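Local coordinates for protein cortical-lytic enzyme (Clostridium perfringens, PDB 5JIP) that probably hydrolyses the glycan strands of cortical peptidoglycan as a family 25 muramidase during spore germination, at residues D36-L50 against C63-K77. Residues are numbered along the deposited sequence; the frame is centred on the assembly and turned at random.
Sequences DFIYLRASGSGTGKL and CRRLGIPCGAYHFAK
Arg-41 lies across the ring of Tyr-73 where the parallel strands 38-44 and 70-75 run side by side. Its CA sits over the ring centre, 3.6 Å from the centroid in a CH-pi contact, and its CB presses on CZ and OH. The tyrosine reaches this position because its CG stands between its own backbone N and carbonyl carbon (chi1 64°), which swings the flat ring back over the neighbouring strand. Arginine suits its place here: its aliphatic stem covers the ring, while the guanidinium continues to Asp-53 and Glu-21 and to a MES molecule probably taken up from the crystallisation liquor.

On the same face, Gly-71 leaves the hollow that Tyr-39 fills; its bare backbone lets the ring come down on it, Tyr-39 CD1 lying 3.4 Å from Gly-71 C. Farther along, Phe-75 lays CD1 against Gly-46 CA, where the backbone has no side chain in the way.

Across the opposite face, Leu-40 CD1 meets Cys-70 SG at 3.5 Å, and Ile-38 CD1 rests against both Ile-68 CG2 and Cys-63 SG. A beta bulge shifts the register between Arg-41 and Ser-43, so that Tyr-73 O receives Ala-42 N at 2.8 Å and, weakly, Ser-43 N; here the methyls of Ala-42 and Ala-72 touch. Beyond it, Ser-43 OG hydrogen-bonds His-74 ND1 (2.9 Å), while Ser-45 OG and Leu-50 CD2 border the imidazole edge and Gln-88 takes NE2, fixing the ring's rotation.

With helix 56-66 linking the strands, this is a beta-alpha-beta unit of the TIM-barrel-like family 25 domain. Strands 15-19 and 111-113 flank the pair; helices 28-34 and 83-100 cover the Ile-38 and Ser-43 face, whereas Tyr-39 and Tyr-73 turn toward Val-111.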
ATOM      1  N   ASP A  36       7.055   6.199 -23.987  1.00  7.16           N
ATOM      2  CA  ASP A  36       6.767   6.557 -22.598  1.00  9.65           C
ATOM      3  C   ASP A  36       7.968   6.360 -21.695  1.00 10.56           C
ATOM      4  O   ASP A  36       8.056   6.985 -20.630  1.00  8.45           O
ATOM      5  CB  ASP A  36       5.612   5.719 -22.069  1.00 10.24           C
ATOM      6  CG  ASP A  36       4.328   5.951 -22.831  1.00 12.06           C
ATOM      7  OD1 ASP A  36       3.776   7.069 -22.754  1.00 11.53           O
ATOM      8  OD2 ASP A  36       3.865   5.025 -23.493  1.00  9.00           O
ATOM      9  N   PHE A  37       8.891   5.497 -22.093  1.00  7.55           N
ATOM     10  CA  PHE A  37      10.058   5.182 -21.285  1.00  8.46           C
ATOM     11  C   PHE A  37      11.107   4.632 -22.229  1.00  4.19           C
ATOM     12  O   PHE A  37      10.791   4.190 -23.339  1.00  5.97           O
ATOM     13  CB  PHE A  37       9.737   4.144 -20.182  1.00  6.95           C
ATOM     14  CG  PHE A  37       9.162   2.849 -20.721  1.00  8.01           C
ATOM     15  CD1 PHE A  37       9.988   1.860 -21.256  1.00  7.71           C
ATOM     16  CD2 PHE A  37       7.798   2.634 -20.730  1.00  7.78           C
ATOM     17  CE1 PHE A  37       9.467   0.696 -21.770  1.00  7.49           C
ATOM     18  CE2 PHE A  37       7.270   1.465 -21.234  1.00  8.77           C
ATOM     19  CZ  PHE A  37       8.108   0.485 -21.756  1.00  8.77           C
ATOM     20  N   ILE A  38      12.362   4.667 -21.780  1.00  6.30           N
ATOM     21  CA  ILE A  38      13.463   4.011 -22.484  1.00  6.88           C
ATOM     22  C   ILE A  38      14.314   3.256 -21.470  1.00  4.92           C
ATOM     23  O   ILE A  38      14.782   3.834 -20.477  1.00  5.75           O
ATOM     24  CB  ILE A  38      14.365   5.007 -23.260  1.00  6.73           C
ATOM     25  CG1 ILE A  38      13.574   5.714 -24.350  1.00  9.23           C
ATOM     26  CG2 ILE A  38      15.571   4.285 -23.852  1.00  5.17           C
ATOM     27  CD1 ILE A  38      14.327   6.871 -24.954  1.00  7.45           C
ATOM     28  N   TYR A  39      14.585   1.982 -21.758  1.00  5.80           N
ATOM     29  CA  TYR A  39      15.581   1.201 -21.024  1.00  5.50           C
ATOM     30  C   TYR A  39      16.907   1.142 -21.779  1.00  5.24           C
ATOM     31  O   TYR A  39      16.928   1.037 -23.004  1.00  6.78           O
ATOM     32  CB  TYR A  39      15.082  -0.219 -20.755  1.00  5.40           C
ATOM     33  CG  TYR A  39      14.466  -0.345 -19.372  1.00  5.72           C
ATOM     34  CD1 TYR A  39      15.257  -0.352 -18.225  1.00  5.23           C
ATOM     35  CD2 TYR A  39      13.099  -0.440 -19.215  1.00  4.30           C
ATOM     36  CE1 TYR A  39      14.693  -0.468 -16.969  1.00  5.08           C
ATOM     37  CE2 TYR A  39      12.523  -0.536 -17.956  1.00  4.96           C
ATOM     38  CZ  TYR A  39      13.307  -0.541 -16.843  1.00  5.72           C
ATOM     39  OH  TYR A  39      12.669  -0.631 -15.624  1.00  5.12           O
ATOM     40  N   LEU A  40      18.008   1.251 -21.024  1.00  7.02           N
ATOM     41  CA  LEU A  40      19.377   1.217 -21.533  1.00  8.46           C
ATOM     42  C   LEU A  40      20.155   0.107 -20.841  1.00  8.86           C
ATOM     43  O   LEU A  40      19.957  -0.158 -19.655  1.00  6.74           O
ATOM     44  CB  LEU A  40      20.121   2.529 -21.253  1.00  7.67           C
ATOM     45  CG  LEU A  40      19.391   3.838 -21.611  1.00  4.61           C
ATOM     46  CD1 LEU A  40      20.168   5.036 -21.037  1.00  4.84           C
ATOM     47  CD2 LEU A  40      19.201   3.927 -23.111  1.00  9.27           C
ATOM     48  N   ARG A  41      21.064  -0.525 -21.567  1.00  8.58           N
ATOM     49  CA  ARG A  41      22.068  -1.332 -20.889  1.00  5.40           C
ATOM     50  C   ARG A  41      23.030  -0.423 -20.146  1.00  7.02           C
ATOM     51  O   ARG A  41      23.641   0.481 -20.731  1.00  6.80           O
ATOM     52  CB  ARG A  41      22.842  -2.219 -21.869  1.00  7.45           C
ATOM     53  CG  ARG A  41      23.847  -3.136 -21.132  1.00  8.47           C
ATOM     54  CD  ARG A  41      24.433  -4.231 -22.036  1.00  8.71           C
ATOM     55  NE  ARG A  41      25.404  -3.699 -22.984  1.00 11.90           N
ATOM     56  CZ  ARG A  41      26.242  -4.454 -23.693  1.00 11.23           C
ATOM     57  NH1 ARG A  41      26.184  -5.776 -23.584  1.00  9.06           N
ATOM     58  NH2 ARG A  41      27.132  -3.880 -24.497  1.00  7.94           N
ATOM     59  N   ALA A  42      23.181  -0.679 -18.862  1.00  6.38           N
ATOM     60  CA  ALA A  42      24.207  -0.024 -18.062  1.00  8.01           C
ATOM     61  C   ALA A  42      25.505  -0.793 -18.121  1.00  8.48           C
ATOM     62  O   ALA A  42      26.569  -0.196 -18.307  1.00  6.86           O
ATOM     63  CB  ALA A  42      23.771   0.109 -16.611  1.00  8.60           C
ATOM     64  N   SER A  43      25.430  -2.108 -17.923  1.00  6.85           N
ATOM     65  CA  SER A  43      26.616  -2.926 -17.701  1.00  9.98           C
ATOM     66  C   SER A  43      26.277  -4.360 -18.048  1.00  9.19           C
ATOM     67  O   SER A  43      25.120  -4.714 -18.290  1.00 10.03           O
ATOM     68  CB  SER A  43      27.110  -2.850 -16.253  1.00 10.80           C
ATOM     69  OG  SER A  43      26.059  -3.181 -15.332  1.00  9.88           O
ATOM     70  N   GLY A  44      27.305  -5.188 -18.047  1.00  8.36           N
ATOM     71  CA  GLY A  44      27.120  -6.588 -18.353  1.00  9.21           C
ATOM     72  C   GLY A  44      28.387  -7.363 -18.100  1.00 10.22           C
ATOM     73  O   GLY A  44      29.490  -6.822 -18.167  1.00 11.05           O
ATOM     74  N   SER A  45      28.208  -8.634 -17.763  1.00 10.35           N
ATOM     75  CA  SER A  45      29.294  -9.556 -17.487  1.00 11.83           C
ATOM     76  C   SER A  45      29.294 -10.714 -18.482  1.00  9.01           C
ATOM     77  O   SER A  45      29.973 -11.727 -18.250  1.00 12.35           O
ATOM     78  CB  SER A  45      29.163 -10.053 -16.042  1.00 10.42           C
ATOM     79  OG  SER A  45      29.265  -8.967 -15.112  1.00 11.93           O
ATOM     80  N   GLY A  46      28.548 -10.573 -19.578  1.00  9.57           N
ATOM     81  CA  GLY A  46      28.396 -11.638 -20.554  1.00 13.75           C
ATOM     82  C   GLY A  46      29.689 -12.050 -21.229  1.00 15.59           C
ATOM     83  O   GLY A  46      29.805 -13.186 -21.705  1.00 13.39           O
ATOM     84  N   THR A  47      30.666 -11.151 -21.296  1.00 16.14           N
ATOM     85  CA  THR A  47      31.952 -11.493 -21.898  1.00 17.29           C
ATOM     86  C   THR A  47      32.914 -12.163 -20.923  1.00 24.18           C
ATOM     87  O   THR A  47      34.034 -12.500 -21.332  1.00 21.99           O
ATOM     88  CB  THR A  47      32.649 -10.247 -22.496  1.00 13.45           C
ATOM     89  OG1 THR A  47      33.106  -9.390 -21.447  1.00 15.93           O
ATOM     90  CG2 THR A  47      31.718  -9.497 -23.442  1.00 15.28           C
ATOM     91  N   GLY A  48      32.519 -12.361 -19.653  1.00 15.32           N
ATOM     92  CA  GLY A  48      33.368 -12.961 -18.642  1.00 19.46           C
ATOM     93  C   GLY A  48      33.916 -11.990 -17.619  1.00 22.57           C
ATOM     94  O   GLY A  48      34.434 -12.431 -16.589  1.00 31.22           O
ATOM     95  N   LYS A  49      33.813 -10.689 -17.871  1.00 22.23           N
ATOM     96  CA  LYS A  49      34.165  -9.665 -16.899  1.00 16.19           C
ATOM     97  C   LYS A  49      33.164  -8.522 -17.032  1.00 15.25           C
ATOM     98  O   LYS A  49      32.514  -8.367 -18.068  1.00 15.36           O
ATOM     99  CB  LYS A  49      35.592  -9.138 -17.099  1.00 19.00           C
ATOM    100  CG  LYS A  49      35.786  -8.203 -18.310  1.00 26.76           C
ATOM    101  CD  LYS A  49      37.153  -7.482 -18.264  1.00 46.51           C
ATOM    102  CE  LYS A  49      37.185  -6.278 -19.193  1.00 50.71           C
ATOM    103  NZ  LYS A  49      38.531  -6.070 -19.820  1.00 68.16           N
ATOM    104  N   LEU A  50      33.073  -7.716 -15.975  1.00 16.66           N
ATOM    105  CA  LEU A  50      32.190  -6.554 -15.958  1.00 16.00           C
ATOM    106  C   LEU A  50      32.652  -5.507 -16.971  1.00 16.11           C
ATOM    107  O   LEU A  50      33.798  -5.047 -16.926  1.00 16.52           O
ATOM    108  CB  LEU A  50      32.163  -5.953 -14.553  1.00 15.06           C
ATOM    109  CG  LEU A  50      31.113  -4.873 -14.238  1.00 18.89           C
ATOM    110  CD1 LEU A  50      31.381  -3.520 -14.907  1.00 20.19           C
ATOM    111  CD2 LEU A  50      29.741  -5.352 -14.605  1.00 12.47           C
ATOM    112  N   CYS A  63      18.731  11.194 -22.083  1.00  6.86           N
ATOM    113  CA  CYS A  63      17.360  10.917 -21.668  1.00  6.27           C
ATOM    114  C   CYS A  63      16.956  11.819 -20.507  1.00  4.69           C
ATOM    115  O   CYS A  63      15.838  12.356 -20.476  1.00  6.05           O
ATOM    116  CB  CYS A  63      17.203   9.439 -21.295  1.00  6.12           C
ATOM    117  SG  CYS A  63      17.118   8.314 -22.701  1.00  8.25           S
ATOM    118  N   ARG A  64      17.843  11.986 -19.535  1.00  7.18           N
ATOM    119  CA  ARG A  64      17.535  12.850 -18.405  1.00  7.55           C
ATOM    120  C   ARG A  64      17.382  14.289 -18.865  1.00 10.24           C
ATOM    121  O   ARG A  64      16.487  15.013 -18.396  1.00  9.51           O
ATOM    122  CB  ARG A  64      18.626  12.746 -17.350  1.00  8.00           C
ATOM    123  CG  ARG A  64      18.448  11.515 -16.383  1.00  6.59           C
ATOM    124  CD  ARG A  64      17.408  11.841 -15.335  1.00  8.52           C
ATOM    125  NE  ARG A  64      17.028  10.701 -14.496  1.00  9.23           N
ATOM    126  CZ  ARG A  64      17.691  10.314 -13.409  1.00 11.69           C
ATOM    127  NH1 ARG A  64      18.808  10.943 -13.059  1.00  9.94           N
ATOM    128  NH2 ARG A  64      17.241   9.282 -12.687  1.00 10.65           N
ATOM    129  N   ARG A  65      18.252  14.721 -19.778  1.00  8.85           N
ATOM    130  CA  ARG A  65      18.182  16.094 -20.264  1.00  9.48           C
ATOM    131  C   ARG A  65      16.834  16.343 -20.940  1.00 11.11           C
ATOM    132  O   ARG A  65      16.267  17.439 -20.836  1.00 10.77           O
ATOM    133  CB  ARG A  65      19.333  16.383 -21.230  1.00  8.70           C
ATOM    134  CG  ARG A  65      19.508  17.912 -21.558  1.00  9.37           C
ATOM    135  CD  ARG A  65      20.592  18.191 -22.600  1.00  8.69           C
ATOM    136  NE  ARG A  65      20.118  17.690 -23.866  1.00 10.74           N
ATOM    137  CZ  ARG A  65      19.238  18.315 -24.631  1.00 10.28           C
ATOM    138  NH1 ARG A  65      18.798  19.525 -24.302  1.00  9.94           N
ATOM    139  NH2 ARG A  65      18.809  17.717 -25.726  1.00 10.90           N
ATOM    140  N   LEU A  66      16.309  15.337 -21.633  1.00 10.08           N
ATOM    141  CA  LEU A  66      15.052  15.473 -22.356  1.00  8.52           C
ATOM    142  C   LEU A  66      13.830  15.110 -21.521  1.00  8.76           C
ATOM    143  O   LEU A  66      12.700  15.227 -22.017  1.00  9.19           O
ATOM    144  CB  LEU A  66      15.066  14.602 -23.604  1.00 10.18           C
ATOM    145  CG  LEU A  66      16.069  15.023 -24.674  1.00  8.20           C
ATOM    146  CD1 LEU A  66      16.104  14.012 -25.799  1.00 10.58           C
ATOM    147  CD2 LEU A  66      15.747  16.380 -25.186  1.00 10.93           C
ATOM    148  N   GLY A  67      14.016  14.690 -20.278  1.00  9.34           N
ATOM    149  CA  GLY A  67      12.889  14.339 -19.459  1.00 10.77           C
ATOM    150  C   GLY A  67      12.246  13.018 -19.824  1.00 12.16           C
ATOM    151  O   GLY A  67      11.091  12.796 -19.472  1.00 11.60           O
ATOM    152  N   ILE A  68      12.961  12.143 -20.536  1.00  7.32           N
ATOM    153  CA  ILE A  68      12.410  10.843 -20.920  1.00  8.53           C
ATOM    154  C   ILE A  68      12.635   9.871 -19.770  1.00  5.27           C
ATOM    155  O   ILE A  68      13.792   9.627 -19.392  1.00  7.94           O
ATOM    156  CB  ILE A  68      13.038  10.275 -22.192  1.00  6.71           C
ATOM    157  CG1 ILE A  68      12.932  11.272 -23.362  1.00  5.32           C
ATOM    158  CG2 ILE A  68      12.335   8.969 -22.559  1.00  9.39           C
ATOM    159  CD1 ILE A  68      13.746  10.836 -24.559  1.00 12.44           C
ATOM    160  N   PRO A  69      11.587   9.288 -19.195  1.00  8.72           N
ATOM    161  CA  PRO A  69      11.801   8.328 -18.098  1.00  4.17           C
ATOM    162  C   PRO A  69      12.739   7.225 -18.542  1.00  6.19           C
ATOM    163  O   PRO A  69      12.512   6.571 -19.564  1.00  6.31           O
ATOM    164  CB  PRO A  69      10.396   7.803 -17.791  1.00 10.02           C
ATOM    165  CG  PRO A  69       9.485   8.933 -18.234  1.00  8.12           C
ATOM    166  CD  PRO A  69      10.154   9.508 -19.462  1.00  8.02           C
ATOM    167  N   CYS A  70      13.797   7.040 -17.764  1.00  4.66           N
ATOM    168  CA  CYS A  70      14.956   6.273 -18.177  1.00  7.26           C
ATOM    169  C   CYS A  70      15.352   5.275 -17.098  1.00  7.36           C
ATOM    170  O   CYS A  70      15.411   5.614 -15.914  1.00  6.93           O
ATOM    171  CB  CYS A  70      16.111   7.229 -18.491  1.00  8.80           C
ATOM    172  SG  CYS A  70      17.574   6.409 -19.160  1.00  7.52           S
ATOM    173  N   GLY A  71      15.622   4.038 -17.503  1.00  6.60           N
ATOM    174  CA  GLY A  71      16.118   3.038 -16.583  1.00  4.94           C
ATOM    175  C   GLY A  71      17.219   2.240 -17.255  1.00  8.10           C
ATOM    176  O   GLY A  71      17.468   2.405 -18.450  1.00  5.96           O
ATOM    177  N   ALA A  72      17.862   1.358 -16.484  1.00  5.50           N
ATOM    178  CA  ALA A  72      18.955   0.594 -17.082  1.00  4.93           C
ATOM    179  C   ALA A  72      19.030  -0.814 -16.521  1.00  5.85           C
ATOM    180  O   ALA A  72      18.574  -1.100 -15.405  1.00  6.60           O
ATOM    181  CB  ALA A  72      20.281   1.311 -16.874  1.00  5.40           C
ATOM    182  N   TYR A  73      19.690  -1.681 -17.291  1.00  5.39           N
ATOM    183  CA  TYR A  73      19.816  -3.074 -16.927  1.00  5.06           C
ATOM    184  C   TYR A  73      21.276  -3.509 -16.903  1.00  5.05           C
ATOM    185  O   TYR A  73      22.163  -2.879 -17.506  1.00  5.79           O
ATOM    186  CB  TYR A  73      19.015  -3.977 -17.868  1.00  5.48           C
ATOM    187  CG  TYR A  73      19.431  -4.015 -19.312  1.00  4.46           C
ATOM    188  CD1 TYR A  73      20.486  -4.822 -19.745  1.00  7.07           C
ATOM    189  CD2 TYR A  73      18.738  -3.288 -20.261  1.00  5.41           C
ATOM    190  CE1 TYR A  73      20.848  -4.859 -21.064  1.00  7.77           C
ATOM    191  CE2 TYR A  73      19.100  -3.321 -21.600  1.00  7.64           C
ATOM    192  CZ  TYR A  73      20.151  -4.106 -21.989  1.00 12.36           C
ATOM    193  OH  TYR A  73      20.498  -4.121 -23.317  1.00  8.08           O
ATOM    194  N   HIS A  74      21.496  -4.581 -16.151  1.00  4.71           N
ATOM    195  CA  HIS A  74      22.753  -5.316 -16.096  1.00  5.57           C
ATOM    196  C   HIS A  74      22.574  -6.701 -16.711  1.00  7.70           C
ATOM    197  O   HIS A  74      21.678  -7.453 -16.306  1.00  8.22           O
ATOM    198  CB  HIS A  74      23.235  -5.467 -14.649  1.00  7.28           C
ATOM    199  CG  HIS A  74      24.417  -6.374 -14.507  1.00  8.81           C
ATOM    200  ND1 HIS A  74      25.682  -6.008 -14.905  1.00  9.42           N
ATOM    201  CD2 HIS A  74      24.524  -7.636 -14.021  1.00 10.17           C
ATOM    202  CE1 HIS A  74      26.522  -7.001 -14.652  1.00  9.62           C
ATOM    203  NE2 HIS A  74      25.842  -8.003 -14.124  1.00 10.61           N
ATOM    204  N   PHE A  75      23.460  -7.073 -17.638  1.00  9.25           N
ATOM    205  CA  PHE A  75      23.426  -8.415 -18.209  1.00  7.10           C
ATOM    206  C   PHE A  75      24.161  -9.357 -17.268  1.00  9.85           C
ATOM    207  O   PHE A  75      25.380  -9.249 -17.074  1.00  7.37           O
ATOM    208  CB  PHE A  75      24.027  -8.464 -19.611  1.00  9.17           C
ATOM    209  CG  PHE A  75      23.915  -9.813 -20.240  1.00  6.91           C
ATOM    210  CD1 PHE A  75      24.871 -10.787 -20.014  1.00 10.30           C
ATOM    211  CD2 PHE A  75      22.838 -10.114 -21.041  1.00 10.34           C
ATOM    212  CE1 PHE A  75      24.753 -12.043 -20.578  1.00  6.82           C
ATOM    213  CE2 PHE A  75      22.704 -11.372 -21.604  1.00 10.57           C
ATOM    214  CZ  PHE A  75      23.672 -12.323 -21.391  1.00  9.16           C
ATOM    215  N   ALA A  76      23.417 -10.294 -16.696  1.00  7.91           N
ATOM    216  CA  ALA A  76      23.941 -11.154 -15.646  1.00  8.64           C
ATOM    217  C   ALA A  76      24.844 -12.253 -16.206  1.00  7.85           C
ATOM    218  O   ALA A  76      24.637 -12.754 -17.316  1.00  9.45           O
ATOM    219  CB  ALA A  76      22.789 -11.787 -14.898  1.00 10.20           C
ATOM    220  N   LYS A  77      25.847 -12.637 -15.419  1.00 11.53           N
ATOM    221  CA  LYS A  77      26.533 -13.913 -15.618  1.00  8.34           C
ATOM    222  C   LYS A  77      26.422 -14.747 -14.346  1.00  7.46           C
ATOM    223  O   LYS A  77      27.266 -14.651 -13.441  1.00  9.04           O
ATOM    224  CB  LYS A  77      27.988 -13.723 -16.021  1.00 13.00           C
ATOM    225  CG  LYS A  77      28.545 -15.041 -16.575  1.00 16.47           C
ATOM    226  CD  LYS A  77      29.827 -14.890 -17.371  1.00 36.84           C
ATOM    227  CE  LYS A  77      30.231 -16.240 -18.027  1.00 45.21           C
ATOM    228  NZ  LYS A  77      29.319 -16.672 -19.175  1.00 34.68           N
TER
HETATM  229  O   HOH W   1      27.954 -15.057 -21.087  1.00 17.01           O